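Local coordinates for protein 2-Cys peroxiredoxin (Plasmodium yoelii, PDB 2H01) that probably reduces hydrogen peroxide and organic hydroperoxides to water and alcohols as a thiol-specific, thioredoxin-dependent peroxidase of the peroxiredoxin family, at residues 126-129 / 130-134; 157-160 / 161-165; 22-25 / 26-29; 100-103 / 104-108. All coordinates share one frame; numbering follows the deposited sequence.

Contact 1. Residues 126-129 / 130-134; sequences LIDK and QGVVQ
Asp128 turns its carboxylate back over the bend that follows it, and OD1 takes two backbone N-H groups, from Gln130 N at 2.8 Å and from Val132 N at 2.9 Å. The two donors arrive from opposite faces of the carboxylate plane, each about 50° out of it; the bond from Val132 is almost straight at 172°, that from Gln130 more bent. A chi1 of 64° sets CG between the backbone N and the carbonyl carbon, which is what folds the acid over the turn; its bond from Gln130 N, two residues on, makes an Asx turn. The carboxylate thereby grips a type I beta turn with a G1 bulge: Gly131 N closes it onto Asp128 O at 2.9 Å, Gly131 has positive phi, and Asp128 N bonds Val132 O at 2.9 Å. Val132 meets the acid through CB, 3.4 Å from Asp128 OD2. Ile127 sets CG2, anti to its backbone N, against Gly131, a tight 3.4 Å from Gly131 CA. Beyond the turn the strands pair antiparallel: Gln134 N binds Leu126 O at 2.7 Å, and Ile127 faces Val133 as a non-hydrogen-bonded pair. The hairpin joins strands 119-127 and 133-138; Leu126 and Gln134 lie against Leu157 of helix 147-163, while Ile127 packs on Ala6 and Leu25.

Contact 2. Residues 157-160 / 161-165; sequences LQHH and EKYGD
The C-terminal end of helix 147-163 brings His159 and Tyr163 together one turn apart. Over one face of the imidazole lies Tyr163 CD2, 3.3 Å above the plane and displaced toward the rim, and it comes within 3.4 Å of His159 CE1. The planes are inclined at 52° with centroids 4.8 Å apart, an oblique pairing. Different chi1 values bring the rings together: His159 holds CG anti to its backbone N (-168°), which sends the ring toward the C-terminal end, whereas Tyr163 at -54° folds its own back beside the backbone N. In the backbone, the alpha-helical i to i+4 ladder continues, with Tyr163 N to His159 O at 3.0 Å nearly straight and Lys162 N to Gln158 O weak. Its last rung here is Gly164 N to His160 O at 2.9 Å; Gly164 is the first residue to leave helical angles, and it does so with positive phi. Toward the protein body, Glu161 lays CG against the backbone, 3.2 Å from Leu157 O, and carries OE1 back to 3.6 Å from Gln158 CA. One water donates to both Gln158 O and Glu161 OE1. That same carboxylate oxygen also bonds the hydroxyl of Tyr33 on strand 33-38, and Gln158 NE2 reaches Arg64 O.

Contact 3. Residues 22-25 / 26-29; sequences EVSL and SDFI
The Phe28 ring and the Asp27 carboxylate are the flat groups by which residues 26-29 fold back on the strand end. The ring receives Val23 CG1 obliquely, 3.7 Å from Phe28 CE2, the two side chains crossing at about a right angle; Leu25 O also approaches obliquely, 3.4 Å from Phe28 CD2. Beyond these neighbours Phe28 touches Glu67 and Leu69 of strand 66-72. The carboxylate is met from above its plane: Ser24 N stands 54° out of it and bonds Asp27 OD2 at 2.9 Å with an N-H...O angle of 157°. A chi1 of -64°, with CG beside the backbone N, swings the acid back toward the strand to take that N-H. Alongside it Ser24 CB lies 3.6 Å from Asp27 OD2, and one water spans Ser24 OG and Asp27 OD2.

Asp27 N returns the bond to Ser24 O at 3.0 Å, so that backbone and side chain of Asp27 together clasp both backbone polar groups of Ser24, its N-H and its C=O. One residue further, Phe28 N binds Leu25 O at 3.1 Å, again from above the carbonyl plane, and Phe28 CB lies near the same oxygen. The side chain of Leu25 sets off away from residues 26-29 and packs on Ala6, Phe9 and Tyr111. Successive i to i+3 bonds are the signature of a 3-10 turn, here leaving edge strand 20-24, and the bond from Ser24 N to the Asp27 carboxylate spans the first such turn after that strand.

Contact 4. Residues 100-103 / 104-108; sequences ISDI and SKSIA
Asp102 to Lys105 form a type I beta turn, closed by Lys105 N to Asp102 O at 3.0 Å, that carries the chain from strand 98-101 into helix 106-110; Lys105 takes the N-cap position with a positive phi. The Asp102 carboxylate reaches past the turn to the helix start and receives one N-H on each oxygen. Ile107 N meets OD1 of Asp102 at 2.9 Å on its syn side, 29° from the carboxylate plane, while Ala108 N reaches OD2 of Asp102 at 2.8 Å, almost straight at 171° but from above the plane. With CG anti to the backbone N (chi1 -169°), the acid extends far enough to serve both donors. The Ile107 side chain runs antiparallel alongside the acid, its CB 3.4 Å from Asp102 OD1, and Ala108 CB lies as near to OD2. A water donates to Asp102 OD1 at 2.7 Å and also bonds Ser104 OG. The same hydroxyl accepts from Ser106 N at 3.3 Å, an ST turn just ahead of the helix. Lys105 leads away to bond Ser118 O. Two N-H bonds and a water on a buried carboxylate, set at the positive end of the helix dipole, would favour its ionised form, and gripping through both oxygens fixes the rotation of the group.

Contacts 1, 3 and 4 all reach the central sheet of the thioredoxin-like domain, whereas contact 2 lies on the helix that follows strand 133-138. Contact 1 is the meeting point: it touches contact 2, with Asp128 CB 3.9 Å from Glu161 OE2, and contact 3, where Ile29 CG1 comes 3.7 Å from Lys129 O. Contacts 3 and 4 come close without touching, their nearest atoms about 4 Å apart and centres about 15 Å. Contacts 2 and 4 lie on opposite sides of the chain's centre, about 32 Å apart between centres. All four lie away from the predicted peroxidatic Cys47.

Contact 1. Residues 126-129 / 130-134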
ATOM      1  N   LEU A 126      -0.295   1.800  -6.268  1.00 19.38           N
ATOM      2  CA  LEU A 126       1.132   1.933  -6.535  1.00 18.54           C
ATOM      3  C   LEU A 126       1.441   3.366  -6.955  1.00 17.35           C
ATOM      4  O   LEU A 126       0.822   3.901  -7.876  1.00 17.03           O
ATOM      5  CB  LEU A 126       1.557   0.938  -7.625  1.00 17.96           C
ATOM      6  CG  LEU A 126       2.966   1.070  -8.206  1.00 18.61           C
ATOM      7  CD1 LEU A 126       4.018   0.907  -7.114  1.00 17.21           C
ATOM      8  CD2 LEU A 126       3.149   0.043  -9.312  1.00 17.92           C
ATOM      9  N   ILE A 127       2.330   3.945  -6.359  1.00 20.00           N
ATOM     10  CA  ILE A 127       2.751   5.330  -6.525  1.00 20.00           C
ATOM     11  C   ILE A 127       4.228   5.418  -6.897  1.00 20.00           C
ATOM     12  O   ILE A 127       5.063   4.707  -6.293  1.00 18.20           O
ATOM     13  CB  ILE A 127       2.482   6.134  -5.239  1.00 20.00           C
ATOM     14  CG1 ILE A 127       1.057   5.881  -4.740  1.00 20.00           C
ATOM     15  CG2 ILE A 127       2.710   7.618  -5.481  1.00 20.00           C
ATOM     16  CD1 ILE A 127       0.804   6.383  -3.337  1.00 20.00           C
ATOM     17  N   ASP A 128       4.669   6.162  -7.920  1.00 18.16           N
ATOM     18  CA  ASP A 128       6.091   6.243  -8.286  1.00 20.19           C
ATOM     19  C   ASP A 128       6.867   7.194  -7.378  1.00 22.17           C
ATOM     20  O   ASP A 128       6.300   7.773  -6.453  1.00 21.90           O
ATOM     21  CB  ASP A 128       6.283   6.644  -9.759  1.00 21.59           C
ATOM     22  CG  ASP A 128       5.758   8.034 -10.074  1.00 23.92           C
ATOM     23  OD1 ASP A 128       5.704   8.901  -9.173  1.00 25.11           O
ATOM     24  OD2 ASP A 128       5.411   8.264 -11.249  1.00 24.85           O
ATOM     25  N   LYS A 129       8.127   7.418  -7.708  1.00 23.18           N
ATOM     26  CA  LYS A 129       9.027   8.198  -6.885  1.00 23.34           C
ATOM     27  C   LYS A 129       8.764   9.702  -6.986  1.00 24.29           C
ATOM     28  O   LYS A 129       9.331  10.500  -6.258  1.00 24.72           O
ATOM     29  CB  LYS A 129      10.459   7.871  -7.255  1.00 23.64           C
ATOM     30  CG  LYS A 129      10.718   6.404  -7.370  1.00 23.51           C
ATOM     31  CD  LYS A 129      12.134   6.070  -6.963  1.00 24.11           C
ATOM     32  CE  LYS A 129      13.145   6.547  -7.984  1.00 23.83           C
ATOM     33  NZ  LYS A 129      12.918   5.948  -9.305  1.00 25.53           N
ATOM     34  N   GLN A 130       7.862  10.061  -7.884  1.00 24.70           N
ATOM     35  CA  GLN A 130       7.465  11.449  -8.093  1.00 24.84           C
ATOM     36  C   GLN A 130       6.052  11.597  -7.493  1.00 23.60           C
ATOM     37  O   GLN A 130       5.385  12.607  -7.703  1.00 23.34           O
ATOM     38  CB  GLN A 130       7.425  11.794  -9.591  1.00 26.39           C
ATOM     39  CG  GLN A 130       8.778  12.136 -10.231  1.00 31.81           C
ATOM     40  CD  GLN A 130       9.773  10.979 -10.231  1.00 35.59           C
ATOM     41  OE1 GLN A 130       9.504   9.913 -10.793  1.00 37.52           O
ATOM     42  NE2 GLN A 130      10.934  11.187  -9.604  1.00 36.05           N
ATOM     43  N   GLY A 131       5.594  10.570  -6.767  1.00 22.18           N
ATOM     44  CA  GLY A 131       4.271  10.620  -6.149  1.00 20.84           C
ATOM     45  C   GLY A 131       3.057  10.582  -7.078  1.00 19.93           C
ATOM     46  O   GLY A 131       1.982  11.077  -6.733  1.00 19.76           O
ATOM     47  N   VAL A 132       3.217   9.994  -8.254  1.00 18.82           N
ATOM     48  CA  VAL A 132       2.131   9.877  -9.224  1.00 19.18           C
ATOM     49  C   VAL A 132       1.573   8.452  -9.141  1.00 19.04           C
ATOM     50  O   VAL A 132       2.345   7.490  -9.100  1.00 19.39           O
ATOM     51  CB  VAL A 132       2.654  10.115 -10.658  1.00 20.90           C
ATOM     52  CG1 VAL A 132       1.483  10.168 -11.652  1.00 19.73           C
ATOM     53  CG2 VAL A 132       3.478  11.406 -10.699  1.00 21.50           C
ATOM     54  N   VAL A 133       0.245   8.314  -9.114  1.00 18.66           N
ATOM     55  CA  VAL A 133      -0.384   6.997  -9.029  1.00 17.46           C
ATOM     56  C   VAL A 133      -0.258   6.239 -10.347  1.00 18.09           C
ATOM     57  O   VAL A 133      -0.622   6.761 -11.397  1.00 20.18           O
ATOM     58  CB  VAL A 133      -1.904   7.089  -8.680  1.00 16.23           C
ATOM     59  CG1 VAL A 133      -2.551   5.689  -8.769  1.00 16.05           C
ATOM     60  CG2 VAL A 133      -2.099   7.657  -7.281  1.00 14.29           C
ATOM     61  N   GLN A 134       0.241   5.003 -10.292  1.00 18.40           N
ATOM     62  CA  GLN A 134       0.384   4.196 -11.504  1.00 19.70           C
ATOM     63  C   GLN A 134      -0.743   3.169 -11.673  1.00 20.59           C
ATOM     64  O   GLN A 134      -1.083   2.780 -12.788  1.00 21.54           O
ATOM     65  CB  GLN A 134       1.751   3.517 -11.511  1.00 19.10           C
ATOM     66  CG  GLN A 134       2.910   4.515 -11.368  1.00 19.95           C
ATOM     67  CD  GLN A 134       2.908   5.596 -12.444  1.00 20.63           C
ATOM     68  OE1 GLN A 134       3.089   6.783 -12.147  1.00 22.25           O
ATOM     69  NE2 GLN A 134       2.711   5.194 -13.695  1.00 20.17           N
TER
HETATM   70  O   HOH W   1       9.493   6.798 -10.320  1.00 28.34           O

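Contact 2. Residues 157-160 / 161-165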
ATOM      1  N   LEU A 157       6.269  -1.219 -14.607  1.00 21.29           N
ATOM      2  CA  LEU A 157       6.370   0.223 -14.409  1.00 21.35           C
ATOM      3  C   LEU A 157       7.835   0.658 -14.551  1.00 21.79           C
ATOM      4  O   LEU A 157       8.152   1.537 -15.357  1.00 22.16           O
ATOM      5  CB  LEU A 157       5.836   0.631 -13.029  1.00 20.54           C
ATOM      6  CG  LEU A 157       6.079   2.086 -12.579  1.00 19.68           C
ATOM      7  CD1 LEU A 157       5.443   3.072 -13.577  1.00 18.10           C
ATOM      8  CD2 LEU A 157       5.467   2.299 -11.178  1.00 18.01           C
ATOM      9  N   GLN A 158       8.721   0.026 -13.786  1.00 20.71           N
ATOM     10  CA  GLN A 158      10.127   0.384 -13.845  1.00 21.20           C
ATOM     11  C   GLN A 158      10.729   0.150 -15.228  1.00 21.60           C
ATOM     12  O   GLN A 158      11.637   0.870 -15.625  1.00 21.32           O
ATOM     13  CB  GLN A 158      10.906  -0.353 -12.747  1.00 20.45           C
ATOM     14  CG  GLN A 158      10.289  -0.068 -11.369  1.00 20.64           C
ATOM     15  CD  GLN A 158      11.062  -0.643 -10.201  1.00 21.52           C
ATOM     16  OE1 GLN A 158      11.772  -1.637 -10.330  1.00 22.32           O
ATOM     17  NE2 GLN A 158      10.903  -0.021  -9.034  1.00 18.66           N
ATOM     18  N   HIS A 159      10.210  -0.824 -15.974  1.00 21.85           N
ATOM     19  CA  HIS A 159      10.719  -1.066 -17.315  1.00 21.32           C
ATOM     20  C   HIS A 159      10.204   0.045 -18.247  1.00 21.00           C
ATOM     21  O   HIS A 159      10.917   0.494 -19.147  1.00 20.92           O
ATOM     22  CB  HIS A 159      10.277  -2.436 -17.842  1.00 22.93           C
ATOM     23  CG  HIS A 159      10.998  -2.862 -19.086  1.00 26.06           C
ATOM     24  ND1 HIS A 159      12.286  -3.359 -19.069  1.00 26.85           N
ATOM     25  CD2 HIS A 159      10.622  -2.839 -20.389  1.00 27.44           C
ATOM     26  CE1 HIS A 159      12.672  -3.623 -20.305  1.00 27.76           C
ATOM     27  NE2 HIS A 159      11.682  -3.316 -21.125  1.00 28.99           N
ATOM     28  N   HIS A 160       8.976   0.500 -18.019  1.00 19.14           N
ATOM     29  CA  HIS A 160       8.398   1.571 -18.835  1.00 19.35           C
ATOM     30  C   HIS A 160       9.074   2.931 -18.598  1.00 20.26           C
ATOM     31  O   HIS A 160       9.206   3.731 -19.525  1.00 19.43           O
ATOM     32  CB  HIS A 160       6.903   1.713 -18.554  1.00 19.01           C
ATOM     33  CG  HIS A 160       6.093   0.516 -18.944  1.00 17.74           C
ATOM     34  ND1 HIS A 160       4.736   0.437 -18.728  1.00 15.83           N
ATOM     35  CD2 HIS A 160       6.453  -0.659 -19.517  1.00 17.63           C
ATOM     36  CE1 HIS A 160       4.292  -0.734 -19.150  1.00 15.99           C
ATOM     37  NE2 HIS A 160       5.314  -1.418 -19.634  1.00 16.57           N
ATOM     38  N   GLU A 161       9.489   3.194 -17.362  1.00 21.96           N
ATOM     39  CA  GLU A 161      10.160   4.451 -17.030  1.00 25.14           C
ATOM     40  C   GLU A 161      11.528   4.491 -17.716  1.00 25.50           C
ATOM     41  O   GLU A 161      12.015   5.546 -18.121  1.00 25.26           O
ATOM     42  CB  GLU A 161      10.373   4.564 -15.518  1.00 26.86           C
ATOM     43  CG  GLU A 161       9.097   4.543 -14.670  1.00 29.04           C
ATOM     44  CD  GLU A 161       9.412   4.618 -13.185  1.00 31.40           C
ATOM     45  OE1 GLU A 161      10.217   3.789 -12.710  1.00 33.36           O
ATOM     46  OE2 GLU A 161       8.865   5.498 -12.490  1.00 30.36           O
ATOM     47  N   LYS A 162      12.135   3.320 -17.829  1.00 25.45           N
ATOM     48  CA  LYS A 162      13.436   3.173 -18.446  1.00 25.91           C
ATOM     49  C   LYS A 162      13.403   3.307 -19.967  1.00 27.58           C
ATOM     50  O   LYS A 162      14.118   4.128 -20.531  1.00 28.68           O
ATOM     51  CB  LYS A 162      14.011   1.807 -18.069  1.00 24.25           C
ATOM     52  CG  LYS A 162      15.325   1.845 -17.301  1.00 25.62           C
ATOM     53  CD  LYS A 162      16.515   1.503 -18.213  1.00 29.30           C
ATOM     54  CE  LYS A 162      17.843   1.488 -17.446  1.00 28.99           C
ATOM     55  NZ  LYS A 162      18.981   0.995 -18.281  1.00 31.01           N
ATOM     56  N   TYR A 163      12.552   2.527 -20.630  1.00 28.28           N
ATOM     57  CA  TYR A 163      12.514   2.531 -22.093  1.00 28.72           C
ATOM     58  C   TYR A 163      11.365   3.176 -22.863  1.00 28.92           C
ATOM     59  O   TYR A 163      11.443   3.281 -24.087  1.00 28.98           O
ATOM     60  CB  TYR A 163      12.682   1.095 -22.594  1.00 29.09           C
ATOM     61  CG  TYR A 163      13.907   0.426 -22.041  1.00 30.89           C
ATOM     62  CD1 TYR A 163      15.185   0.799 -22.464  1.00 31.58           C
ATOM     63  CD2 TYR A 163      13.797  -0.545 -21.055  1.00 32.23           C
ATOM     64  CE1 TYR A 163      16.328   0.214 -21.906  1.00 34.31           C
ATOM     65  CE2 TYR A 163      14.924  -1.131 -20.489  1.00 34.59           C
ATOM     66  CZ  TYR A 163      16.182  -0.749 -20.915  1.00 35.04           C
ATOM     67  OH  TYR A 163      17.283  -1.328 -20.333  1.00 36.74           O
ATOM     68  N   GLY A 164      10.309   3.601 -22.178  1.00 29.60           N
ATOM     69  CA  GLY A 164       9.193   4.219 -22.877  1.00 28.65           C
ATOM     70  C   GLY A 164       8.356   3.207 -23.643  1.00 29.52           C
ATOM     71  O   GLY A 164       8.677   2.020 -23.661  1.00 28.06           O
ATOM     72  N   ASP A 165       7.284   3.679 -24.274  1.00 31.47           N
ATOM     73  CA  ASP A 165       6.381   2.814 -25.035  1.00 33.79           C
ATOM     74  C   ASP A 165       7.022   2.492 -26.378  1.00 34.64           C
ATOM     75  O   ASP A 165       8.063   3.052 -26.713  1.00 33.88           O
ATOM     76  CB  ASP A 165       5.029   3.519 -25.243  1.00 34.97           C
ATOM     77  CG  ASP A 165       3.875   2.541 -25.468  1.00 35.37           C
ATOM     78  OD1 ASP A 165       4.129   1.322 -25.569  1.00 37.15           O
ATOM     79  OD2 ASP A 165       2.713   2.995 -25.539  1.00 35.19           O
TER
HETATM   80  O   HOH W   2      12.632   2.825 -13.664  1.00 34.01           O

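Contact 3. Residues 22-25 / 26-29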
ATOM      1  N   GLU A  22       5.601   9.261  12.766  1.00 31.32           N
ATOM      2  CA  GLU A  22       4.756   9.916  11.792  1.00 33.63           C
ATOM      3  C   GLU A  22       5.267   9.636  10.389  1.00 33.20           C
ATOM      4  O   GLU A  22       6.470   9.520  10.165  1.00 34.18           O
ATOM      5  CB  GLU A  22       4.744  11.416  12.053  1.00 36.40           C
ATOM      6  CG  GLU A  22       3.888  12.212  11.085  1.00 44.08           C
ATOM      7  CD  GLU A  22       3.890  13.691  11.416  1.00 49.13           C
ATOM      8  OE1 GLU A  22       4.994  14.284  11.466  1.00 50.86           O
ATOM      9  OE2 GLU A  22       2.793  14.255  11.631  1.00 51.26           O
ATOM     10  N   VAL A  23       4.347   9.445   9.455  1.00 32.73           N
ATOM     11  CA  VAL A  23       4.695   9.275   8.059  1.00 32.19           C
ATOM     12  C   VAL A  23       3.874  10.140   7.121  1.00 32.65           C
ATOM     13  O   VAL A  23       2.665  10.247   7.246  1.00 32.93           O
ATOM     14  CB  VAL A  23       4.556   7.827   7.586  1.00 33.48           C
ATOM     15  CG1 VAL A  23       4.753   7.760   6.079  1.00 33.51           C
ATOM     16  CG2 VAL A  23       5.533   6.945   8.274  1.00 33.66           C
ATOM     17  N   SER A  24       4.550  10.720   6.147  1.00 31.91           N
ATOM     18  CA  SER A  24       3.892  11.537   5.135  1.00 29.93           C
ATOM     19  C   SER A  24       4.200  10.883   3.799  1.00 28.68           C
ATOM     20  O   SER A  24       5.276  10.331   3.603  1.00 28.07           O
ATOM     21  CB  SER A  24       4.442  12.973   5.134  1.00 31.99           C
ATOM     22  OG  SER A  24       4.154  13.665   6.342  1.00 35.03           O
ATOM     23  N   LEU A  25       3.256  10.933   2.880  1.00 27.55           N
ATOM     24  CA  LEU A  25       3.483  10.327   1.588  1.00 25.74           C
ATOM     25  C   LEU A  25       4.713  10.960   0.951  1.00 26.05           C
ATOM     26  O   LEU A  25       5.556  10.269   0.377  1.00 27.84           O
ATOM     27  CB  LEU A  25       2.266  10.534   0.695  1.00 22.82           C
ATOM     28  CG  LEU A  25       2.308   9.749  -0.607  1.00 18.60           C
ATOM     29  CD1 LEU A  25       2.611   8.301  -0.306  1.00 20.28           C
ATOM     30  CD2 LEU A  25       0.989   9.874  -1.327  1.00 16.95           C
ATOM     31  N   SER A  26       4.807  12.278   1.094  1.00 27.47           N
ATOM     32  CA  SER A  26       5.891  13.075   0.535  1.00 29.27           C
ATOM     33  C   SER A  26       7.283  12.725   1.045  1.00 30.04           C
ATOM     34  O   SER A  26       8.275  13.117   0.434  1.00 30.23           O
ATOM     35  CB  SER A  26       5.614  14.576   0.771  1.00 27.91           C
ATOM     36  OG  SER A  26       5.670  14.904   2.151  1.00 27.69           O
ATOM     37  N   ASP A  27       7.373  12.012   2.162  1.00 31.25           N
ATOM     38  CA  ASP A  27       8.684  11.624   2.683  1.00 33.21           C
ATOM     39  C   ASP A  27       9.389  10.691   1.689  1.00 33.27           C
ATOM     40  O   ASP A  27      10.604  10.515   1.741  1.00 33.47           O
ATOM     41  CB  ASP A  27       8.571  10.865   4.013  1.00 35.03           C
ATOM     42  CG  ASP A  27       7.999  11.707   5.137  1.00 36.30           C
ATOM     43  OD1 ASP A  27       8.195  12.941   5.125  1.00 37.33           O
ATOM     44  OD2 ASP A  27       7.370  11.121   6.050  1.00 37.23           O
ATOM     45  N   PHE A  28       8.617  10.096   0.786  1.00 32.79           N
ATOM     46  CA  PHE A  28       9.173   9.144  -0.170  1.00 32.12           C
ATOM     47  C   PHE A  28       9.488   9.674  -1.560  1.00 31.20           C
ATOM     48  O   PHE A  28      10.059   8.959  -2.380  1.00 31.40           O
ATOM     49  CB  PHE A  28       8.249   7.931  -0.258  1.00 31.45           C
ATOM     50  CG  PHE A  28       8.002   7.276   1.078  1.00 31.76           C
ATOM     51  CD1 PHE A  28       9.034   6.614   1.742  1.00 30.67           C
ATOM     52  CD2 PHE A  28       6.746   7.352   1.688  1.00 30.66           C
ATOM     53  CE1 PHE A  28       8.825   6.034   2.996  1.00 30.53           C
ATOM     54  CE2 PHE A  28       6.519   6.778   2.941  1.00 30.52           C
ATOM     55  CZ  PHE A  28       7.561   6.116   3.600  1.00 30.94           C
ATOM     56  N   ILE A  29       9.064  10.891  -1.849  1.00 20.00           N
ATOM     57  CA  ILE A  29       9.395  11.494  -3.125  1.00 20.00           C
ATOM     58  C   ILE A  29      10.895  11.473  -3.420  1.00 20.00           C
ATOM     59  O   ILE A  29      11.698  11.924  -2.626  1.00 25.93           O
ATOM     60  CB  ILE A  29       8.795  12.910  -3.246  1.00 20.00           C
ATOM     61  CG1 ILE A  29       7.474  12.848  -4.002  1.00 20.00           C
ATOM     62  CG2 ILE A  29       9.711  13.800  -4.010  1.00 20.00           C
ATOM     63  CD1 ILE A  29       6.335  13.583  -3.340  1.00 20.00           C
TER
HETATM   64  O   HOH W   3       6.250  13.036   8.426  1.00 44.99           O

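Contact 4. Residues 100-103 / 104-108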
ATOM      1  N   ILE A 100       0.057   2.300   9.036  1.00 20.00           N
ATOM      2  CA  ILE A 100      -0.309   3.656   9.426  1.00 20.00           C
ATOM      3  C   ILE A 100      -1.765   3.729   9.870  1.00 20.00           C
ATOM      4  O   ILE A 100      -2.586   2.875   9.484  1.00 27.65           O
ATOM      5  CB  ILE A 100      -0.060   4.637   8.265  1.00 20.00           C
ATOM      6  CG1 ILE A 100      -0.884   4.233   7.040  1.00 20.00           C
ATOM      7  CG2 ILE A 100       1.421   4.692   7.921  1.00 20.00           C
ATOM      8  CD1 ILE A 100      -0.885   5.269   5.937  1.00 20.00           C
ATOM      9  N   SER A 101      -2.040   4.759  10.467  1.00 27.91           N
ATOM     10  CA  SER A 101      -3.332   4.854  11.119  1.00 28.93           C
ATOM     11  C   SER A 101      -4.153   5.992  10.561  1.00 29.38           C
ATOM     12  O   SER A 101      -3.776   7.155  10.703  1.00 30.50           O
ATOM     13  CB  SER A 101      -3.137   5.047  12.627  1.00 29.70           C
ATOM     14  OG  SER A 101      -4.362   5.350  13.281  1.00 33.25           O
ATOM     15  N   ASP A 102      -5.283   5.627   9.963  1.00 30.12           N
ATOM     16  CA  ASP A 102      -6.221   6.555   9.345  1.00 29.55           C
ATOM     17  C   ASP A 102      -7.420   6.878  10.242  1.00 30.03           C
ATOM     18  O   ASP A 102      -8.555   6.619   9.883  1.00 29.18           O
ATOM     19  CB  ASP A 102      -6.693   6.019   7.991  1.00 31.22           C
ATOM     20  CG  ASP A 102      -7.454   7.048   7.182  1.00 33.41           C
ATOM     21  OD1 ASP A 102      -7.273   8.251   7.418  1.00 33.58           O
ATOM     22  OD2 ASP A 102      -8.263   6.745   6.297  1.00 33.86           O
ATOM     23  N   ILE A 103      -7.150   7.465  11.400  1.00 20.00           N
ATOM     24  CA  ILE A 103      -8.127   7.542  12.470  1.00 20.00           C
ATOM     25  C   ILE A 103      -9.192   8.606  12.281  1.00 20.00           C
ATOM     26  O   ILE A 103     -10.242   8.534  12.882  1.00 31.59           O
ATOM     27  CB  ILE A 103      -7.464   7.703  13.840  1.00 20.00           C
ATOM     28  CG1 ILE A 103      -8.523   7.967  14.893  1.00 20.00           C
ATOM     29  CG2 ILE A 103      -6.495   8.844  13.836  1.00 20.00           C
ATOM     30  CD1 ILE A 103      -8.383   7.119  16.088  1.00 20.00           C
ATOM     31  N   SER A 104      -8.912   9.593  11.447  1.00 30.04           N
ATOM     32  CA  SER A 104      -9.931  10.525  10.997  1.00 30.22           C
ATOM     33  C   SER A 104     -10.696  10.050   9.776  1.00 29.87           C
ATOM     34  O   SER A 104     -11.679  10.652   9.387  1.00 29.96           O
ATOM     35  CB  SER A 104      -9.328  11.910  10.765  1.00 27.80           C
ATOM     36  OG  SER A 104      -8.797  12.046   9.471  1.00 25.66           O
ATOM     37  N   LYS A 105     -10.230   8.965   9.178  1.00 30.72           N
ATOM     38  CA  LYS A 105     -10.816   8.431   7.956  1.00 31.55           C
ATOM     39  C   LYS A 105     -10.499   9.252   6.706  1.00 32.12           C
ATOM     40  O   LYS A 105     -10.939   8.915   5.616  1.00 32.78           O
ATOM     41  CB  LYS A 105     -12.318   8.244   8.102  1.00 30.90           C
ATOM     42  CG  LYS A 105     -12.699   7.132   9.040  1.00 31.06           C
ATOM     43  CD  LYS A 105     -14.186   6.891   9.076  1.00 29.36           C
ATOM     44  CE  LYS A 105     -14.598   6.309  10.399  1.00 28.11           C
ATOM     45  NZ  LYS A 105     -13.982   4.994  10.605  1.00 26.77           N
ATOM     46  N   SER A 106      -9.663  10.269   6.871  1.00 32.37           N
ATOM     47  CA  SER A 106      -9.358  11.207   5.813  1.00 32.56           C
ATOM     48  C   SER A 106      -8.630  10.590   4.619  1.00 31.85           C
ATOM     49  O   SER A 106      -8.915  10.905   3.486  1.00 31.84           O
ATOM     50  CB  SER A 106      -8.607  12.423   6.368  1.00 32.32           C
ATOM     51  OG  SER A 106      -7.279  12.127   6.742  1.00 33.29           O
ATOM     52  N   ILE A 107      -7.693   9.701   4.893  1.00 20.00           N
ATOM     53  CA  ILE A 107      -6.893   9.090   3.850  1.00 20.00           C
ATOM     54  C   ILE A 107      -7.743   8.194   2.969  1.00 20.00           C
ATOM     55  O   ILE A 107      -7.749   8.340   1.754  1.00 31.48           O
ATOM     56  CB  ILE A 107      -5.692   8.337   4.452  1.00 20.00           C
ATOM     57  CG1 ILE A 107      -4.797   9.307   5.216  1.00 20.00           C
ATOM     58  CG2 ILE A 107      -4.919   7.632   3.380  1.00 20.00           C
ATOM     59  CD1 ILE A 107      -3.958   8.692   6.298  1.00 20.00           C
ATOM     60  N   ALA A 108      -8.483   7.288   3.591  1.00 30.13           N
ATOM     61  CA  ALA A 108      -9.390   6.437   2.857  1.00 29.65           C
ATOM     62  C   ALA A 108     -10.289   7.283   1.989  1.00 28.80           C
ATOM     63  O   ALA A 108     -10.554   6.936   0.856  1.00 28.14           O
ATOM     64  CB  ALA A 108     -10.197   5.565   3.779  1.00 29.74           C
TER
HETATM   65  O   HOH W   4      -6.496  10.304   9.072  1.00 41.68           O
HETATM   66  O   HOH W   5     -11.499   5.339  12.458  1.00 36.89           O